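Local coordinates for siderophore periplasmic binding protein (Thermobifida fusca, PDB 5DH0) that probably captures iron-loaded siderophores, such as those of the fuscachelin pathway, and delivers them to a membrane importer, at residues A[55-60]-A[158-163]; A[48-53]-A[145-150]; A[66-71]-A[76-81]; A[166-171]-A[290-295]; A[61-66]-A[100-105]. All blocks are in the same frame, centred on the assembly; numbering follows the deposited sequence.

Interaction 1. Residues A[55-60]-A[158-163]; sequences VLEAGI and GERAEA
With CG anti to its carbonyl carbon (chi1 -73°) and the chain extended beyond, Glu57 sends its carboxylate out from the last turn of helix 52-57, while Arg160, extended at first and then bent at chi3 (54°), turns its guanidinium to meet it. The two chains run roughly perpendicular. Arg160 NH2 lies 3.1 Å from Glu57 OE2, a salt bridge whose hydrogen bond is weak, because the N-H points well off the oxygen. The same nitrogen comes within 3.3 Å of Glu57 CB, a methylene set over one face of the guanidinium near its rim. The carboxylate and guanidinium planes stand 57° apart, so this is a one-oxygen contact rather than a flat, two-pronged pair. A water at the guanidinium edge fills in: it accepts from Arg160 NH1 at 3.2 Å and donates to Glu57 OE2 at 3.1 Å. Each charge has another partner, Glu57 OE1 hydrogen-bonding to Thr291 OG1 and Arg160 NE forming a salt bridge with Asp157. Just beyond Glu57, Gly59 ends helix 52-57 in a Schellman motif. Cut back to alanine, Arg160 would probably leave Asp157 and Glu57 OE2 without a cationic mate and the water without its donor. The contact thus ties the end of helix 52-57 to the first turns of helix 158-178 at the surface, and its oblique geometry and water bridge suggest that electrostatic attraction counts for more here than one strong, directional bond.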
# COMPACT_ATOMS: atom_id res chain seq x y z
N VAL A 55 19.37 28.49 19.35
CA VAL A 55 19.60 29.32 20.52
C VAL A 55 18.63 28.93 21.65
O VAL A 55 19.02 28.92 22.83
CB VAL A 55 19.51 30.85 20.21
CG1 VAL A 55 20.67 31.29 19.33
CG2 VAL A 55 18.16 31.24 19.59
N LEU A 56 17.39 28.59 21.32
CA LEU A 56 16.46 28.15 22.36
C LEU A 56 16.99 26.91 23.10
O LEU A 56 16.98 26.87 24.33
CB LEU A 56 15.08 27.88 21.78
CG LEU A 56 14.30 29.16 21.42
CD1 LEU A 56 13.08 28.87 20.57
CD2 LEU A 56 13.90 29.94 22.68
N GLU A 57 17.47 25.91 22.37
CA GLU A 57 17.88 24.65 22.98
C GLU A 57 19.15 24.82 23.81
O GLU A 57 19.36 24.11 24.78
CB GLU A 57 18.09 23.58 21.91
CG GLU A 57 16.77 23.06 21.34
CD GLU A 57 16.96 22.04 20.22
OE1 GLU A 57 15.97 21.33 19.91
OE2 GLU A 57 18.07 21.95 19.64
N ALA A 58 19.97 25.79 23.40
CA ALA A 58 21.23 26.09 24.05
C ALA A 58 21.06 27.05 25.23
O ALA A 58 22.05 27.42 25.89
CB ALA A 58 22.19 26.67 23.04
N GLY A 59 19.82 27.46 25.49
CA GLY A 59 19.52 28.45 26.51
C GLY A 59 20.17 29.81 26.30
O GLY A 59 20.53 30.49 27.25
N ILE A 60 20.32 30.22 25.04
CA ILE A 60 20.88 31.53 24.72
C ILE A 60 19.79 32.52 24.32
O ILE A 60 18.90 32.18 23.55
CB ILE A 60 21.91 31.42 23.58
CG1 ILE A 60 23.16 30.70 24.06
CG2 ILE A 60 22.24 32.79 23.00
CD1 ILE A 60 24.03 30.23 22.92
N GLY A 158 27.40 21.85 21.49
CA GLY A 158 27.67 20.60 20.80
C GLY A 158 27.39 19.31 21.56
O GLY A 158 26.96 18.32 20.97
N GLU A 159 27.63 19.32 22.87
CA GLU A 159 27.47 18.08 23.62
C GLU A 159 26.02 17.68 23.88
O GLU A 159 25.69 16.49 23.79
CB GLU A 159 28.22 18.17 24.94
CG GLU A 159 28.31 16.82 25.61
CD GLU A 159 29.02 16.86 26.95
OE1 GLU A 159 30.12 17.45 27.01
OE2 GLU A 159 28.48 16.28 27.92
N ARG A 160 25.16 18.64 24.22
CA ARG A 160 23.73 18.33 24.33
C ARG A 160 23.16 17.89 23.00
O ARG A 160 22.40 16.92 22.92
CB ARG A 160 22.93 19.53 24.83
CG ARG A 160 21.45 19.20 25.02
CD ARG A 160 20.58 20.43 24.88
NE ARG A 160 20.85 21.11 23.60
CZ ARG A 160 20.26 20.78 22.45
NH1 ARG A 160 19.37 19.79 22.42
NH2 ARG A 160 20.57 21.43 21.33
N ALA A 161 23.55 18.60 21.95
CA ALA A 161 23.13 18.27 20.61
C ALA A 161 23.54 16.85 20.21
O ALA A 161 22.72 16.06 19.75
CB ALA A 161 23.71 19.27 19.64
N GLU A 162 24.81 16.51 20.41
CA GLU A 162 25.28 15.19 20.01
C GLU A 162 24.61 14.11 20.83
O GLU A 162 24.35 13.01 20.33
CB GLU A 162 26.81 15.13 20.11
CG GLU A 162 27.48 15.96 19.00
CD GLU A 162 29.00 16.09 19.14
OE1 GLU A 162 29.64 15.28 19.85
OE2 GLU A 162 29.56 17.03 18.51
N ALA A 163 24.28 14.42 22.08
CA ALA A 163 23.57 13.45 22.90
C ALA A 163 22.16 13.20 22.34
O ALA A 163 21.66 12.07 22.36
CB ALA A 163 23.50 13.91 24.35
O HOH W 1 18.53 18.92 19.50

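Interaction 2. Residues A[48-53]-A[145-150]; sequences LEFGTE and RNMTLE
Phe50 sets the root of its ring against the terminal methyl of Met147, Met147 CE lying 3.6 Å from Phe50 CG and almost as near to CB. The approach is oblique to the ring. Met147 leaves its helix with CG anti to the backbone N (chi1 172°) and then bends at both chi2 and chi3, which curls the thioether back toward Phe50. Its sulfur makes a slanting Met-aromatic contact, Met147 SD standing 5.3 Å from the centroid of the Phe50 ring. The loop that carries Phe50 joins strand 45-47 to helix 52-57, at the C-terminal end of the first strand of a Rossmann-like parallel sheet, and helix 142-154 packs on it after the last strand, 132-137. Beside the thioether, Thr148 brings CG2 to 3.8 Å from Phe50 O, while its OG1 hydrogen-bonds to Arg290 O. Further cover comes from Phe137, paired edge-to-face with Phe50, and from Glu49 CG, which sits over one ring face toward the rim. Met147 also touches Phe135 and Phe137 of strand 132-137.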
# COMPACT_ATOMS: atom_id res chain seq x y z
N LEU A 48 19.19 33.90 12.30
CA LEU A 48 18.35 33.92 11.12
C LEU A 48 17.63 32.57 11.04
O LEU A 48 17.58 31.83 12.03
CB LEU A 48 19.18 34.20 9.86
CG LEU A 48 19.94 35.53 9.99
CD1 LEU A 48 20.78 35.81 8.77
CD2 LEU A 48 18.99 36.68 10.27
N GLU A 49 17.06 32.26 9.87
CA GLU A 49 16.23 31.07 9.75
C GLU A 49 16.98 29.80 10.18
O GLU A 49 18.16 29.63 9.86
CB GLU A 49 15.70 30.90 8.32
CG GLU A 49 14.53 29.91 8.26
CD GLU A 49 14.13 29.54 6.84
OE1 GLU A 49 15.04 29.42 5.98
OE2 GLU A 49 12.91 29.34 6.61
N PHE A 50 16.27 28.96 10.94
CA PHE A 50 16.76 27.72 11.56
C PHE A 50 17.72 27.97 12.72
O PHE A 50 18.13 27.03 13.39
CB PHE A 50 17.42 26.79 10.53
CG PHE A 50 16.51 26.43 9.40
CD1 PHE A 50 15.38 25.65 9.62
CD2 PHE A 50 16.74 26.92 8.12
CE1 PHE A 50 14.50 25.35 8.59
CE2 PHE A 50 15.88 26.62 7.08
CZ PHE A 50 14.75 25.83 7.32
N GLY A 51 18.05 29.24 12.96
CA GLY A 51 18.89 29.59 14.09
C GLY A 51 18.11 29.65 15.40
O GLY A 51 18.67 29.41 16.47
N THR A 52 16.82 29.96 15.33
CA THR A 52 16.01 30.14 16.53
C THR A 52 15.95 28.87 17.39
O THR A 52 16.10 28.93 18.61
CB THR A 52 14.56 30.55 16.19
OG1 THR A 52 14.57 31.70 15.35
CG2 THR A 52 13.80 30.85 17.47
N GLU A 53 15.74 27.73 16.74
CA GLU A 53 15.69 26.43 17.43
C GLU A 53 17.02 26.15 18.12
O GLU A 53 17.07 25.52 19.18
CB GLU A 53 15.36 25.31 16.43
CG GLU A 53 13.92 25.36 15.88
CD GLU A 53 13.67 26.53 14.89
OE1 GLU A 53 14.63 27.26 14.52
OE2 GLU A 53 12.50 26.72 14.50
N ARG A 145 17.82 18.25 10.69
CA ARG A 145 18.24 18.05 12.07
C ARG A 145 19.76 17.94 12.14
O ARG A 145 20.37 18.25 13.17
CB ARG A 145 17.55 16.83 12.68
CG ARG A 145 17.75 15.52 11.95
CD ARG A 145 16.89 14.42 12.58
NE ARG A 145 16.94 13.17 11.82
CZ ARG A 145 16.07 12.83 10.88
NH1 ARG A 145 15.05 13.63 10.58
NH2 ARG A 145 16.21 11.68 10.25
N ASN A 146 20.39 17.57 11.02
CA ASN A 146 21.85 17.54 10.98
C ASN A 146 22.46 18.95 10.80
O ASN A 146 23.55 19.23 11.32
CB ASN A 146 22.34 16.59 9.88
CG ASN A 146 22.45 15.15 10.36
OD1 ASN A 146 23.26 14.85 11.25
ND2 ASN A 146 21.62 14.25 9.81
N MET A 147 21.77 19.82 10.08
CA MET A 147 22.22 21.21 9.94
C MET A 147 22.12 21.95 11.28
O MET A 147 23.02 22.72 11.64
CB MET A 147 21.40 21.92 8.85
CG MET A 147 21.65 23.43 8.75
SD MET A 147 20.45 24.39 9.73
CE MET A 147 18.92 23.83 9.00
N THR A 148 21.06 21.72 12.04
CA THR A 148 20.93 22.43 13.31
C THR A 148 21.86 21.83 14.35
O THR A 148 22.23 22.51 15.31
CB THR A 148 19.48 22.43 13.87
OG1 THR A 148 19.01 21.08 13.98
CG2 THR A 148 18.55 23.24 13.00
N LEU A 149 22.24 20.57 14.16
CA LEU A 149 23.29 19.97 14.98
C LEU A 149 24.60 20.76 14.81
O LEU A 149 25.30 21.02 15.79
CB LEU A 149 23.49 18.50 14.62
CG LEU A 149 24.75 17.84 15.18
CD1 LEU A 149 24.64 17.73 16.69
CD2 LEU A 149 25.02 16.47 14.56
N GLU A 150 24.93 21.14 13.58
CA GLU A 150 26.16 21.90 13.32
C GLU A 150 26.14 23.29 13.94
O GLU A 150 27.14 23.75 14.51
CB GLU A 150 26.41 22.04 11.81
CG GLU A 150 26.77 20.74 11.13
CD GLU A 150 27.98 20.08 11.78
OE1 GLU A 150 28.82 20.81 12.37
OE2 GLU A 150 28.08 18.84 11.71

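Interaction 3. Residues A[66-71]-A[76-81]; sequences IEPVAT and EEFEQL
The ring of Phe78 has Ala70 on one face and the Pro68 carbonyl at its edge. Ala70 CB stands 3.8 Å from the ring centroid and only 11° off the normal, a CH-pi contact centred over the ring. At the rim, Ala70 CA approaches Phe78 CD1 to 3.5 Å, so backbone and methyl press on the ring together. Near the ring plane, Pro68 O lies 3.7 Å from Phe78 CE1. Pro68 CB reaches Phe78 CE1, at 3.9 Å, from out of the plane, on the side away from Ala70. Phe78 comes to this place with CG anti to its backbone N (chi1 180°), which throws the ring off helix 75-81 toward the loop. One turn later Leu81 meets the same proline: Pro68 CB, which also touches the ring, is 4.1 Å from Leu81 CB, and the two side chains pass antiparallel. Leu81 is buried, and it also touches Leu56 and Thr52 of helix 52-57 as well as Tyr73. The loop 66-71 leaves strand 64-66 and runs into helix 75-81, which in turn leads to the neighbouring parallel strand 86-88; the contact therefore folds the connection of a beta-alpha-beta crossover back onto its own helix. Near the helix start, Thr74 OG1 accepts from Glu77 N. No hydrogen bond joins the two segments. Cohesion rests on dispersion between the methyl, the proline ring, the leucine and the phenyl group, perhaps aided by a slight attraction between the ring's edge hydrogens and the Pro68 carbonyl oxygen.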
# COMPACT_ATOMS: atom_id res chain seq x y z
N ILE A 66 14.78 36.02 13.27
CA ILE A 66 13.81 36.02 12.19
C ILE A 66 12.43 36.07 12.83
O ILE A 66 12.21 35.47 13.89
CB ILE A 66 13.95 34.77 11.28
CG1 ILE A 66 12.84 34.77 10.22
CG2 ILE A 66 13.88 33.50 12.10
CD1 ILE A 66 12.95 33.69 9.20
N GLU A 67 11.53 36.82 12.19
CA GLU A 67 10.13 36.90 12.58
C GLU A 67 9.64 35.55 13.10
O GLU A 67 9.63 34.56 12.36
CB GLU A 67 9.29 37.37 11.38
CG GLU A 67 7.82 37.55 11.67
CD GLU A 67 7.51 38.91 12.29
OE1 GLU A 67 7.57 39.02 13.54
OE2 GLU A 67 7.23 39.86 11.53
N PRO A 68 9.31 35.48 14.39
CA PRO A 68 8.92 34.17 14.93
C PRO A 68 7.54 33.71 14.48
O PRO A 68 6.63 34.51 14.28
CB PRO A 68 8.96 34.38 16.46
CG PRO A 68 9.03 35.84 16.67
CD PRO A 68 9.58 36.47 15.44
N VAL A 69 7.43 32.41 14.29
CA VAL A 69 6.23 31.76 13.83
C VAL A 69 5.70 30.91 14.97
O VAL A 69 6.32 29.91 15.33
CB VAL A 69 6.54 30.89 12.59
CG1 VAL A 69 5.32 30.09 12.14
CG2 VAL A 69 7.10 31.76 11.46
N ALA A 70 4.56 31.29 15.54
CA ALA A 70 4.02 30.65 16.75
C ALA A 70 3.90 29.13 16.67
O ALA A 70 4.15 28.43 17.65
CB ALA A 70 2.68 31.23 17.09
N THR A 71 3.51 28.64 15.50
CA THR A 71 3.30 27.20 15.31
C THR A 71 4.56 26.35 15.55
O THR A 71 4.44 25.19 15.93
CB THR A 71 2.73 26.93 13.89
OG1 THR A 71 3.49 27.66 12.92
CG2 THR A 71 1.27 27.38 13.80
N GLU A 76 4.96 29.55 25.67
CA GLU A 76 5.87 30.33 26.50
C GLU A 76 7.09 30.78 25.70
O GLU A 76 7.55 31.92 25.84
CB GLU A 76 6.30 29.57 27.75
CG GLU A 76 7.29 30.38 28.61
CD GLU A 76 6.88 30.46 30.09
OE1 GLU A 76 7.19 29.50 30.83
OE2 GLU A 76 6.27 31.48 30.50
N GLU A 77 7.62 29.90 24.87
CA GLU A 77 8.79 30.25 24.06
C GLU A 77 8.47 31.42 23.14
O GLU A 77 9.28 32.33 22.97
CB GLU A 77 9.28 29.04 23.24
CG GLU A 77 10.32 28.16 23.97
CD GLU A 77 10.44 26.74 23.37
OE1 GLU A 77 9.64 26.36 22.47
OE2 GLU A 77 11.35 26.00 23.82
N PHE A 78 7.28 31.40 22.56
CA PHE A 78 6.88 32.41 21.59
C PHE A 78 6.74 33.78 22.24
O PHE A 78 7.12 34.79 21.67
CB PHE A 78 5.57 32.01 20.91
CG PHE A 78 5.08 33.02 19.91
CD1 PHE A 78 5.68 33.12 18.66
CD2 PHE A 78 4.02 33.87 20.20
CE1 PHE A 78 5.24 34.03 17.72
CE2 PHE A 78 3.57 34.78 19.27
CZ PHE A 78 4.18 34.87 18.02
N GLU A 79 6.19 33.80 23.45
CA GLU A 79 6.15 35.03 24.24
C GLU A 79 7.54 35.65 24.42
O GLU A 79 7.70 36.86 24.26
CB GLU A 79 5.50 34.75 25.58
N GLN A 80 8.53 34.81 24.73
CA GLN A 80 9.91 35.30 24.84
C GLN A 80 10.41 35.86 23.51
O GLN A 80 10.86 37.01 23.44
CB GLN A 80 10.84 34.19 25.33
CG GLN A 80 11.39 34.44 26.72
CD GLN A 80 12.09 35.78 26.83
OE1 GLN A 80 13.07 36.04 26.13
NE2 GLN A 80 11.56 36.66 27.68
N LEU A 81 10.32 35.05 22.46
CA LEU A 81 10.87 35.41 21.15
C LEU A 81 10.27 36.71 20.61
O LEU A 81 10.94 37.44 19.88
CB LEU A 81 10.63 34.28 20.15
CG LEU A 81 11.39 33.00 20.39
CD1 LEU A 81 10.76 31.89 19.57
CD2 LEU A 81 12.83 33.21 19.98

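Interaction 4. Residues A[166-171]-A[290-295]; sequences QRFEER and RTYAQA
Phe168 meets Tyr292 and Ala295 with the same side of its ring, Phe168 CB 3.8 Å from Tyr292 CD1 and Phe168 CE1 3.7 Å from Ala295 CB. The two rings form an offset edge-to-face pair: the edge of Tyr292 is directed toward the face of Phe168, with centroids 5.7 Å apart and planes at 60°. At the near rim Tyr292 CE1 comes to 3.9 Å from Phe168 CD2. Phe168 enters this position because chi1 of 174° carries its ring off its own helix toward helix 292-307. With only a methyl in place of the Phe168 ring, as in alanine, a gap is likely to open beside Ala295 and the Tyr292 edge to lose the ring it meets. The next shell fixes the beginning of helix 292-307. Thr291 is its N-cap, OG1 accepting from Gln294 N at 3.2 Å. Gln294 reaches back in turn: Arg290 N donates to its OE1 at 2.9 Å in a fairly straight bond (161°), although the donor lies above the carbonyl plane. Farther out, Arg145 of helix 142-154 touches Phe168, Tyr292 and Ala295, and Tyr292 OH makes weak hydrogen bonds to Asn146 and Gln165. Phe168 also rests on Asn296 and Leu299, so its packing continues along helix 292-307. Helix 158-178 runs from the lobe of the five-stranded parallel sheet to that of the mixed sheet, the long interlobe helix typical of siderophore and vitamin B12 binding proteins, and the contact packs the C-terminal helix along it.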
# COMPACT_ATOMS: atom_id res chain seq x y z
N GLN A 166 22.54 10.84 19.25
CA GLN A 166 22.70 9.46 19.71
C GLN A 166 21.40 8.87 20.25
O GLN A 166 21.05 7.71 19.97
CB GLN A 166 23.77 9.39 20.79
CG GLN A 166 25.14 9.76 20.30
CD GLN A 166 26.18 9.61 21.39
OE1 GLN A 166 26.32 8.53 21.98
NE2 GLN A 166 26.91 10.70 21.67
N ARG A 167 20.68 9.66 21.04
CA ARG A 167 19.47 9.13 21.64
C ARG A 167 18.42 8.78 20.59
O ARG A 167 17.68 7.80 20.76
CB ARG A 167 18.92 10.13 22.65
CG ARG A 167 17.69 9.62 23.34
CD ARG A 167 16.97 10.74 24.08
NE ARG A 167 15.60 10.33 24.36
CZ ARG A 167 14.53 11.12 24.25
NH1 ARG A 167 14.67 12.40 23.87
NH2 ARG A 167 13.32 10.64 24.52
N PHE A 168 18.37 9.56 19.51
CA PHE A 168 17.44 9.32 18.40
C PHE A 168 17.77 8.00 17.69
O PHE A 168 16.87 7.18 17.44
CB PHE A 168 17.47 10.49 17.40
CG PHE A 168 16.65 10.26 16.15
CD1 PHE A 168 15.29 10.50 16.13
CD2 PHE A 168 17.25 9.83 14.97
CE1 PHE A 168 14.54 10.31 14.97
CE2 PHE A 168 16.48 9.64 13.81
CZ PHE A 168 15.14 9.88 13.82
N GLU A 169 19.05 7.81 17.36
CA GLU A 169 19.50 6.56 16.77
C GLU A 169 19.22 5.36 17.68
O GLU A 169 18.77 4.31 17.22
CB GLU A 169 20.98 6.63 16.43
CG GLU A 169 21.26 7.46 15.19
CD GLU A 169 22.68 7.98 15.13
OE1 GLU A 169 23.49 7.58 15.99
OE2 GLU A 169 22.99 8.76 14.20
N GLU A 170 19.45 5.52 18.98
CA GLU A 170 19.10 4.49 19.95
C GLU A 170 17.61 4.17 19.95
O GLU A 170 17.23 3.01 19.90
CB GLU A 170 19.52 4.92 21.35
CG GLU A 170 20.93 4.47 21.76
CD GLU A 170 21.56 5.40 22.81
OE1 GLU A 170 20.82 5.96 23.67
OE2 GLU A 170 22.80 5.58 22.74
N ARG A 171 16.78 5.21 20.00
CA ARG A 171 15.35 4.99 20.15
C ARG A 171 14.71 4.41 18.89
O ARG A 171 13.73 3.67 18.98
CB ARG A 171 14.64 6.30 20.55
CG ARG A 171 14.80 6.69 22.02
CD ARG A 171 13.46 7.11 22.61
NE ARG A 171 12.62 5.95 22.83
CZ ARG A 171 11.30 5.95 22.80
NH1 ARG A 171 10.63 4.82 23.01
NH2 ARG A 171 10.64 7.08 22.54
N ARG A 290 12.93 19.80 13.24
CA ARG A 290 14.04 20.67 12.89
C ARG A 290 15.32 20.32 13.65
O ARG A 290 16.40 20.59 13.18
CB ARG A 290 13.65 22.13 13.13
CG ARG A 290 12.69 22.65 12.08
CD ARG A 290 12.46 24.12 12.25
NE ARG A 290 11.81 24.72 11.08
CZ ARG A 290 11.81 26.03 10.83
NH1 ARG A 290 12.42 26.86 11.66
NH2 ARG A 290 11.20 26.50 9.75
N THR A 291 15.19 19.70 14.83
CA THR A 291 16.35 19.30 15.62
C THR A 291 16.24 17.84 16.06
O THR A 291 15.16 17.23 15.91
CB THR A 291 16.52 20.19 16.88
OG1 THR A 291 15.43 19.95 17.79
CG2 THR A 291 16.56 21.69 16.50
N TYR A 292 17.31 17.28 16.63
CA TYR A 292 17.24 15.88 17.06
C TYR A 292 16.29 15.76 18.25
O TYR A 292 15.61 14.74 18.41
CB TYR A 292 18.63 15.31 17.37
CG TYR A 292 19.29 14.73 16.11
CD1 TYR A 292 18.85 13.52 15.58
CD2 TYR A 292 20.31 15.40 15.45
CE1 TYR A 292 19.42 12.99 14.44
CE2 TYR A 292 20.88 14.87 14.31
CZ TYR A 292 20.43 13.67 13.81
OH TYR A 292 20.98 13.14 12.68
N ALA A 293 16.20 16.82 19.05
CA ALA A 293 15.26 16.82 20.17
C ALA A 293 13.81 16.80 19.69
O ALA A 293 12.95 16.12 20.25
CB ALA A 293 15.51 18.02 21.07
N GLN A 294 13.53 17.54 18.62
CA GLN A 294 12.19 17.54 18.05
C GLN A 294 11.91 16.17 17.44
O GLN A 294 10.85 15.58 17.67
CB GLN A 294 12.02 18.65 17.01
CG GLN A 294 11.81 20.01 17.63
CD GLN A 294 11.63 21.10 16.59
OE1 GLN A 294 11.28 20.82 15.44
NE2 GLN A 294 11.85 22.34 17.00
N ALA A 295 12.88 15.67 16.68
CA ALA A 295 12.78 14.33 16.10
C ALA A 295 12.52 13.26 17.19
O ALA A 295 11.77 12.31 16.96
CB ALA A 295 14.03 13.99 15.31

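Interaction 5. Residues A[61-66]-A[100-105]; sequences EPVGVI and AEAQPD
Ala102 presses its methyl closely on the backbone of Val63, with Ala102 CB 3.4 Å from Val63 O, whereas the Val63 side chain meets its neighbours at longer range. Val63 CG2, placed between the backbone N and the carbonyl carbon (chi1 -69° puts the other methyl, CG1, beside the N), faces the end of helix 96-102: it is 3.9 Å from Ala102 O and 4.2 Å from Ala102 CB. The looser flank lies at Pro104, whose CB stays 4.3 Å from Val63 CG2 and buries little surface against it. A side chain at Gly64 would point at the Ala102 methyl. Both segments lead into one parallel sheet: residues 61-66 run into strand 64-66, while residues 100-105 run into strand 106-112, with strand 45-47 between the two, so the contact spans that central strand at the end where all three begin. Val63 and Pro104 both rest on Val46 of the middle strand. Between helix and strand the chain turns at Gln103, the first residue out of helix, with positive phi (54°). Gln103 O accepts from Arg44 NH1, and the Asp105 carboxylate uses both oxygens, OD1 taking Arg44 N and OD2 taking Gln43 N. On the solvent side Gln103 and Glu101 are exposed, and no hydrogen bond crosses between the two segments themselves.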
# COMPACT_ATOMS: atom_id res chain seq x y z
N GLU A 61 19.83 33.73 24.86
CA GLU A 61 18.93 34.79 24.40
C GLU A 61 19.57 35.53 23.22
O GLU A 61 20.56 36.25 23.39
CB GLU A 61 18.62 35.77 25.53
CG GLU A 61 17.91 35.17 26.73
CD GLU A 61 17.47 36.23 27.75
OE1 GLU A 61 16.93 37.29 27.34
OE2 GLU A 61 17.68 36.01 28.96
N PRO A 62 18.99 35.35 22.03
CA PRO A 62 19.57 35.97 20.82
C PRO A 62 19.33 37.45 20.86
O PRO A 62 18.36 37.87 21.50
CB PRO A 62 18.81 35.30 19.68
CG PRO A 62 17.48 34.94 20.28
CD PRO A 62 17.71 34.69 21.76
N VAL A 63 20.18 38.25 20.22
CA VAL A 63 19.96 39.69 20.19
C VAL A 63 19.12 40.15 18.98
O VAL A 63 18.80 41.33 18.85
CB VAL A 63 21.29 40.46 20.21
CG1 VAL A 63 21.96 40.30 21.56
CG2 VAL A 63 22.19 39.99 19.07
N GLY A 64 18.76 39.19 18.13
CA GLY A 64 17.91 39.43 16.97
C GLY A 64 17.44 38.12 16.37
O GLY A 64 18.19 37.15 16.33
N VAL A 65 16.19 38.06 15.93
CA VAL A 65 15.67 36.82 15.34
C VAL A 65 14.92 37.07 14.06
O VAL A 65 14.47 38.19 13.80
CB VAL A 65 14.71 36.06 16.29
CG1 VAL A 65 15.44 35.56 17.49
CG2 VAL A 65 13.54 36.94 16.70
N ILE A 66 14.78 36.02 13.27
CA ILE A 66 13.81 36.02 12.19
C ILE A 66 12.43 36.07 12.83
O ILE A 66 12.21 35.47 13.89
CB ILE A 66 13.95 34.77 11.28
CG1 ILE A 66 12.84 34.77 10.22
CG2 ILE A 66 13.88 33.50 12.10
CD1 ILE A 66 12.95 33.69 9.20
N ALA A 100 22.72 45.30 12.26
CA ALA A 100 23.78 46.15 12.79
C ALA A 100 23.33 46.83 14.09
O ALA A 100 24.12 46.97 15.03
CB ALA A 100 24.20 47.18 11.75
N GLU A 101 22.06 47.21 14.18
CA GLU A 101 21.58 47.83 15.41
C GLU A 101 21.58 46.86 16.60
O GLU A 101 21.82 47.27 17.73
CB GLU A 101 20.19 48.42 15.21
CG GLU A 101 20.21 49.93 14.91
CD GLU A 101 18.82 50.52 14.78
OE1 GLU A 101 18.26 50.48 13.66
OE2 GLU A 101 18.29 51.02 15.80
N ALA A 102 21.33 45.58 16.33
CA ALA A 102 21.39 44.56 17.38
C ALA A 102 22.83 44.32 17.87
O ALA A 102 23.02 43.78 18.95
CB ALA A 102 20.79 43.26 16.90
N GLN A 103 23.82 44.71 17.07
CA GLN A 103 25.24 44.56 17.43
C GLN A 103 25.64 43.13 17.82
O GLN A 103 26.05 42.86 18.95
CB GLN A 103 25.60 45.51 18.57
CG GLN A 103 25.82 46.93 18.09
CD GLN A 103 25.86 47.95 19.20
OE1 GLN A 103 26.79 48.77 19.25
NE2 GLN A 103 24.86 47.94 20.08
N PRO A 104 25.52 42.19 16.87
CA PRO A 104 25.87 40.81 17.17
C PRO A 104 27.37 40.61 17.17
O PRO A 104 28.07 41.41 16.57
CB PRO A 104 25.24 40.03 16.01
CG PRO A 104 25.31 41.00 14.86
CD PRO A 104 25.07 42.37 15.47
N ASP A 105 27.85 39.56 17.84
CA ASP A 105 29.24 39.13 17.66
C ASP A 105 29.27 37.83 16.84
O ASP A 105 30.35 37.35 16.45
CB ASP A 105 29.94 38.94 19.02
CG ASP A 105 29.25 37.91 19.92
OD1 ASP A 105 28.14 37.44 19.58
OD2 ASP A 105 29.82 37.57 20.98

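In the fold
Interactions 1, 2, 3 and 5 belong to the lobe of the five-stranded parallel sheet; interaction 4 follows along the helices that run to the second lobe. Interactions 1 and 2 share helix 52-57, their centres about 10 Å apart, and their segments alternate along the chain. Interactions 3 and 5 share Ile66 and fall within the chain span that each of these two closes. Interaction 4 shares helix 158-178 with interaction 1, about 13 Å away between centres, and meets interaction 2 through the Glu53-Arg290 salt bridge. The centres of interactions 4 and 5 lie about 28 Å apart, so the contacts run from the outer end of the first lobe to the helix that joins it to the second.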